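Local coordinates for PbSGBP-B lipoprotein (Prevotella bryantii B14, PDB 6D2Y) that probably binds polysaccharide, possibly xyloglucan, as a surface glycan-binding lipoprotein of a polysaccharide utilization locus, at residues A[147-152]-A[189-194]; A[311-316]-A[452-457]. All coordinates share one frame; numbering follows the deposited sequence.

Contact 1: residues A[147-152]-A[189-194]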
loop_
_atom_site.group_PDB
_atom_site.type_symbol
_atom_site.label_atom_id
_atom_site.label_comp_id
_atom_site.label_asym_id
_atom_site.label_seq_id
_atom_site.Cartn_x
_atom_site.Cartn_y
_atom_site.Cartn_z
ATOM N N GLU A 147 4.238 -13.406 -15.815
ATOM C CA GLU A 147 4.197 -13.637 -14.381
ATOM C C GLU A 147 2.782 -13.452 -13.845
ATOM O O GLU A 147 1.983 -12.682 -14.389
ATOM C CB GLU A 147 5.150 -12.688 -13.653
ATOM C CG GLU A 147 6.517 -13.286 -13.357
ATOM C CD GLU A 147 7.624 -12.247 -13.370
ATOM O OE1 GLU A 147 8.782 -12.615 -13.661
ATOM O OE2 GLU A 147 7.337 -11.064 -13.087
ATOM N N GLU A 148 2.478 -14.166 -12.764
ATOM C CA GLU A 148 1.183 -14.042 -12.108
ATOM C C GLU A 148 1.193 -12.812 -11.208
ATOM O O GLU A 148 2.032 -12.703 -10.307
ATOM C CB GLU A 148 0.866 -15.298 -11.300
ATOM C CG GLU A 148 -0.583 -15.387 -10.856
ATOM C CD GLU A 148 -0.803 -16.436 -9.784
ATOM O OE1 GLU A 148 -0.370 -16.207 -8.634
ATOM O OE2 GLU A 148 -1.406 -17.486 -10.091
ATOM N N VAL A 149 0.265 -11.892 -11.450
ATOM C CA VAL A 149 0.178 -10.638 -10.714
ATOM C C VAL A 149 -1.130 -10.620 -9.940
ATOM O O VAL A 149 -2.177 -11.016 -10.463
ATOM C CB VAL A 149 0.270 -9.420 -11.656
ATOM C CG1 VAL A 149 0.391 -8.135 -10.854
ATOM C CG2 VAL A 149 1.441 -9.574 -12.613
ATOM N N THR A 150 -1.068 -10.161 -8.693
ATOM C CA THR A 150 -2.244 -10.004 -7.850
ATOM C C THR A 150 -2.334 -8.561 -7.372
ATOM O O THR A 150 -1.334 -7.987 -6.930
ATOM C CB THR A 150 -2.208 -10.955 -6.650
ATOM O OG1 THR A 150 -1.080 -10.641 -5.823
ATOM C CG2 THR A 150 -2.108 -12.401 -7.113
ATOM N N ILE A 151 -3.527 -7.981 -7.469
ATOM C CA ILE A 151 -3.798 -6.631 -6.990
ATOM C C ILE A 151 -4.711 -6.750 -5.778
ATOM O O ILE A 151 -5.808 -7.316 -5.871
ATOM C CB ILE A 151 -4.430 -5.755 -8.082
ATOM C CG1 ILE A 151 -3.353 -5.223 -9.024
ATOM C CG2 ILE A 151 -5.190 -4.590 -7.465
ATOM C CD1 ILE A 151 -3.898 -4.671 -10.318
ATOM N N THR A 152 -4.259 -6.229 -4.641
ATOM C CA THR A 152 -4.984 -6.347 -3.384
ATOM C C THR A 152 -5.727 -5.055 -3.078
ATOM O O THR A 152 -5.214 -3.957 -3.311
ATOM C CB THR A 152 -4.033 -6.685 -2.234
ATOM O OG1 THR A 152 -3.164 -7.756 -2.625
ATOM C CG2 THR A 152 -4.813 -7.100 -0.994
ATOM N N PHE A 189 -4.220 -11.816 -12.321
ATOM C CA PHE A 189 -4.123 -11.846 -13.772
ATOM C C PHE A 189 -2.701 -12.195 -14.186
ATOM O O PHE A 189 -1.754 -12.072 -13.405
ATOM C CB PHE A 189 -4.553 -10.512 -14.400
ATOM C CG PHE A 189 -3.608 -9.367 -14.130
ATOM C CD1 PHE A 189 -3.676 -8.655 -12.942
ATOM C CD2 PHE A 189 -2.656 -8.998 -15.070
ATOM C CE1 PHE A 189 -2.815 -7.598 -12.696
ATOM C CE2 PHE A 189 -1.788 -7.944 -14.828
ATOM C CZ PHE A 189 -1.868 -7.244 -13.641
ATOM N N THR A 190 -2.566 -12.643 -15.431
ATOM C CA THR A 190 -1.272 -12.943 -16.027
ATOM C C THR A 190 -0.833 -11.747 -16.865
ATOM O O THR A 190 -1.529 -11.360 -17.811
ATOM C CB THR A 190 -1.342 -14.211 -16.881
ATOM O OG1 THR A 190 -1.763 -15.318 -16.075
ATOM C CG2 THR A 190 0.024 -14.531 -17.467
HETATM N N MSE A 191 0.314 -11.170 -16.516
HETATM C CA MSE A 191 0.818 -9.937 -17.124
HETATM C C MSE A 191 1.018 -10.078 -18.632
HETATM O O MSE A 191 1.843 -10.873 -19.073
HETATM C CB MSE A 191 2.134 -9.543 -16.456
HETATM C CG MSE A 191 2.916 -8.416 -17.116
HETATM SE SE MSE A 191 1.843 -6.807 -17.282
HETATM C CE MSE A 191 1.577 -6.420 -15.393
ATOM N N PRO A 192 0.271 -9.306 -19.423
ATOM C CA PRO A 192 0.495 -9.304 -20.874
ATOM C C PRO A 192 1.875 -8.769 -21.221
ATOM O O PRO A 192 2.592 -8.197 -20.398
ATOM C CB PRO A 192 -0.611 -8.390 -21.414
ATOM C CG PRO A 192 -1.640 -8.353 -20.342
ATOM C CD PRO A 192 -0.907 -8.510 -19.044
ATOM N N GLU A 193 2.250 -8.967 -22.483
ATOM C CA GLU A 193 3.557 -8.526 -22.945
ATOM C C GLU A 193 3.617 -7.028 -23.205
ATOM O O GLU A 193 4.715 -6.464 -23.236
ATOM C CB GLU A 193 3.950 -9.274 -24.221
ATOM C CG GLU A 193 4.464 -10.686 -23.989
ATOM C CD GLU A 193 5.937 -10.837 -24.329
ATOM O OE1 GLU A 193 6.686 -9.846 -24.201
ATOM O OE2 GLU A 193 6.345 -11.949 -24.725
ATOM N N ASP A 194 2.474 -6.367 -23.377
ATOM C CA ASP A 194 2.444 -5.010 -23.909
ATOM C C ASP A 194 1.585 -4.086 -23.055
ATOM O O ASP A 194 0.918 -3.186 -23.574
ATOM C CB ASP A 194 1.946 -5.013 -25.353
ATOM C CG ASP A 194 0.508 -5.488 -25.471
ATOM O OD1 ASP A 194 0.086 -6.324 -24.644
ATOM O OD2 ASP A 194 -0.201 -5.025 -26.389
#

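Contact 2: residues A[311-316]-A[452-457]. With MG (magnesium ion), chain B.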
loop_
_atom_site.group_PDB
_atom_site.type_symbol
_atom_site.label_atom_id
_atom_site.label_comp_id
_atom_site.label_asym_id
_atom_site.label_seq_id
_atom_site.Cartn_x
_atom_site.Cartn_y
_atom_site.Cartn_z
ATOM N N LYS A 311 3.321 10.547 1.071
ATOM C CA LYS A 311 4.207 9.790 0.202
ATOM C C LYS A 311 4.696 8.546 0.931
ATOM O O LYS A 311 4.618 8.446 2.157
ATOM C CB LYS A 311 5.394 10.640 -0.265
ATOM C CG LYS A 311 5.153 11.359 -1.581
ATOM C CD LYS A 311 5.832 12.719 -1.598
ATOM C CE LYS A 311 5.731 13.371 -2.967
ATOM N NZ LYS A 311 6.210 14.780 -2.946
ATOM N N SER A 312 5.201 7.593 0.150
ATOM C CA SER A 312 5.628 6.306 0.674
ATOM C C SER A 312 6.942 5.897 0.030
ATOM O O SER A 312 7.208 6.209 -1.133
ATOM C CB SER A 312 4.575 5.215 0.423
ATOM O OG SER A 312 3.355 5.516 1.075
ATOM N N LEU A 313 7.761 5.189 0.804
ATOM C CA LEU A 313 8.958 4.547 0.281
ATOM C C LEU A 313 8.584 3.175 -0.266
ATOM O O LEU A 313 7.899 2.397 0.407
ATOM C CB LEU A 313 10.022 4.417 1.372
ATOM C CG LEU A 313 11.356 3.780 0.979
ATOM C CD1 LEU A 313 12.292 4.798 0.337
ATOM C CD2 LEU A 313 12.005 3.138 2.193
ATOM N N LYS A 314 9.022 2.887 -1.492
ATOM C CA LYS A 314 8.717 1.627 -2.154
ATOM C C LYS A 314 9.992 1.025 -2.722
ATOM O O LYS A 314 10.942 1.739 -3.053
ATOM C CB LYS A 314 7.694 1.808 -3.286
ATOM C CG LYS A 314 6.241 1.747 -2.853
ATOM C CD LYS A 314 5.328 1.773 -4.068
ATOM C CE LYS A 314 3.867 1.756 -3.672
ATOM N NZ LYS A 314 2.980 1.950 -4.850
ATOM N N PHE A 315 9.995 -0.302 -2.835
ATOM C CA PHE A 315 11.097 -1.048 -3.426
ATOM C C PHE A 315 10.620 -2.466 -3.702
ATOM O O PHE A 315 9.661 -2.945 -3.091
ATOM C CB PHE A 315 12.337 -1.061 -2.519
ATOM C CG PHE A 315 12.120 -1.728 -1.185
ATOM C CD1 PHE A 315 11.678 -0.997 -0.092
ATOM C CD2 PHE A 315 12.379 -3.083 -1.019
ATOM C CE1 PHE A 315 11.486 -1.607 1.138
ATOM C CE2 PHE A 315 12.187 -3.696 0.206
ATOM C CZ PHE A 315 11.741 -2.956 1.286
ATOM N N GLU A 316 11.299 -3.128 -4.634
ATOM C CA GLU A 316 11.072 -4.539 -4.906
ATOM C C GLU A 316 12.104 -5.374 -4.160
ATOM O O GLU A 316 13.262 -4.974 -4.011
ATOM C CB GLU A 316 11.136 -4.834 -6.406
ATOM C CG GLU A 316 9.815 -4.640 -7.139
ATOM C CD GLU A 316 9.468 -3.177 -7.349
ATOM O OE1 GLU A 316 10.366 -2.402 -7.732
ATOM O OE2 GLU A 316 8.297 -2.800 -7.138
ATOM N N ASP A 452 15.857 -3.866 -5.020
ATOM C CA ASP A 452 16.050 -3.006 -6.174
ATOM C C ASP A 452 14.871 -2.044 -6.253
ATOM O O ASP A 452 13.813 -2.277 -5.664
ATOM C CB ASP A 452 16.213 -3.839 -7.459
ATOM C CG ASP A 452 16.497 -2.987 -8.680
ATOM O OD1 ASP A 452 15.965 -3.298 -9.766
ATOM O OD2 ASP A 452 17.243 -1.996 -8.547
ATOM N N ASN A 453 15.083 -0.932 -6.953
ATOM C CA ASN A 453 14.033 0.047 -7.220
ATOM C C ASN A 453 13.532 0.729 -5.941
ATOM O O ASN A 453 12.329 0.857 -5.708
ATOM C CB ASN A 453 12.879 -0.573 -8.007
ATOM C CG ASN A 453 13.339 -1.187 -9.325
ATOM O OD1 ASN A 453 14.224 -0.653 -9.998
ATOM N ND2 ASN A 453 12.723 -2.297 -9.709
ATOM N N ILE A 454 14.475 1.213 -5.137
ATOM C CA ILE A 454 14.138 2.043 -3.986
ATOM C C ILE A 454 13.666 3.400 -4.490
ATOM O O ILE A 454 14.418 4.127 -5.147
ATOM C CB ILE A 454 15.343 2.188 -3.047
ATOM C CG1 ILE A 454 15.920 0.817 -2.686
ATOM C CG2 ILE A 454 14.951 2.963 -1.796
ATOM C CD1 ILE A 454 17.315 0.887 -2.093
ATOM N N ARG A 455 12.420 3.754 -4.177
ATOM C CA ARG A 455 11.816 4.978 -4.685
ATOM C C ARG A 455 10.865 5.548 -3.641
ATOM O O ARG A 455 10.469 4.868 -2.691
ATOM C CB ARG A 455 11.067 4.726 -6.002
ATOM C CG ARG A 455 9.956 3.683 -5.890
ATOM C CD ARG A 455 9.394 3.305 -7.254
ATOM N NE ARG A 455 8.316 2.320 -7.161
ATOM C CZ ARG A 455 8.497 1.003 -7.211
ATOM N NH1 ARG A 455 9.715 0.498 -7.348
ATOM N NH2 ARG A 455 7.458 0.184 -7.120
ATOM N N VAL A 456 10.495 6.816 -3.824
ATOM C CA VAL A 456 9.478 7.469 -3.006
ATOM C C VAL A 456 8.355 7.937 -3.922
ATOM O O VAL A 456 8.604 8.598 -4.937
ATOM C CB VAL A 456 10.052 8.631 -2.168
ATOM C CG1 VAL A 456 10.703 9.692 -3.046
ATOM C CG2 VAL A 456 8.958 9.246 -1.305
ATOM N N VAL A 457 7.121 7.590 -3.559
ATOM C CA VAL A 457 5.980 7.706 -4.469
ATOM C C VAL A 457 4.787 8.241 -3.709
ATOM O O VAL A 457 4.634 8.006 -2.497
ATOM C CB VAL A 457 5.634 6.337 -5.102
ATOM C CG1 VAL A 457 5.023 5.396 -4.070
ATOM C CG2 VAL A 457 4.747 6.464 -6.333
HETATM MG MG MG B . 17.937 -2.578 -10.933
HETATM O O HOH W 1 5.216 2.793 -7.216
HETATM O O HOH W 2 16.310 -1.608 -11.623
#

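Contact 1: residues A[147-152]-A[189-194]
With chi1 at 69°, Phe189 places CG between its own backbone N and carbonyl carbon, laying the ring alongside Val149, whose chi1 of -171° sets CG1 against ring atoms CE1 and CZ and leaves CG2 toward Met191. The two residues pair on antiparallel strands 148-154 and 186-190, the inner strands of a four-stranded sheet in the IPT/TIG domain, an immunoglobulin-like E-set fold. They form a hydrogen-bonded pair: Val149 N donates to Phe189 O at 2.8 Å, and Phe189 N returns a bond to Val149 O at 2.9 Å. On the face of the sheet that these two share, Val149 CB sits over one face of the ring, offset toward its rim and 3.6 Å from Phe189 CZ, a CH-pi contact. Valine suits the place because its branched CB brings bulk close to the main chain. Ile151 CD1 approaches obliquely, 3.9 Å from Phe189 CE1, and Met138 of strand 134-138 touches both Val149 and Ile151. The sheet's other face carries the non-hydrogen-bonded pair Glu148 and Thr190, polar residues fitting a more solvent-accessible surface. Past strand 186-190, selenomethionine Met191 keeps its CB 3.9 Å from Val149 CG2, while its backbone N donates almost straight to Glu147 O, at 3.1 Å and 175°.

Contact 2: residues A[311-316]-A[452-457]
Arg455 and Glu316 meet diagonally across antiparallel strands 449-458 and 311-318, joined by an end-on, two-pronged salt bridge. Arg455 CG lies between the backbone N and the carbonyl carbon (chi1 59°), and the chain runs extended to NE; Glu316 instead folds at chi2 (75°), bringing its carboxylate back to meet the guanidinium nearly in plane. NH1 of Arg455 reaches Glu316 OE1 at 3.0 Å on the syn side, and NH2 reaches Glu316 OE2 at 3.1 Å, the oxygen using its syn lone pair. Asn453 ND2 approaches OE1 from the anti side at 3.1 Å, and Thr394 also bonds OE2, so several donors fix the carboxylate's rotation and probably favour its charged form. Lys314 CB covers one face of the guanidinium, while the extended lysine chain crosses Val457, Lys314 CD lying 3.6 Å from Val457 CG1. Lysine suits this place by pairing an apolar stem with a charged end: Glu141 bridges both Lys314 NZ and Arg455 NH2. On the face of the sheet away from Lys314 and Arg455, Leu313 CD1 lies 3.9 Å from Ile454 CG2, and Leu313 also packs on strand 330-335. Between Lys314 and Glu316 the register slips by one. Asn453, a residue type that tolerates a left-handed backbone (phi 65°), forms with Ile454 a G1 beta bulge opposite Phe224. Asn453 OD1 accepts from a water, 2.8 Å away, that itself binds the magnesium ion. Asp452 grips this ion with both carboxylate oxygens, and Asp225, Asp227, Ser255 and Asn257 complete the metal site, built partly on a bulged strand of the glycan-binding domain's beta-sandwich.

Overall arrangement
From the N terminus, the chain first builds a separate sheet that includes strands 57-59 and 121-129, then enters the IPT/TIG domain. There contact 1 closes a loop of 36 residues, joining strands 148-154 and 186-190. Only afterwards does the chain reach the probable xyloglucan-binding domain, where contact 2 closes a much longer loop of 135 residues and brings the late strand 449-458 back onto strand 311-318. The loops lie in series, neither nested nor crossed. The centres of contact 1 and contact 2 are about 20 Å apart, and the nearest atoms of contact 1 and contact 2 are about 9 Å apart, without touching. Glu141, from the IPT/TIG domain, nevertheless reaches contact 2 and ties the two parts together.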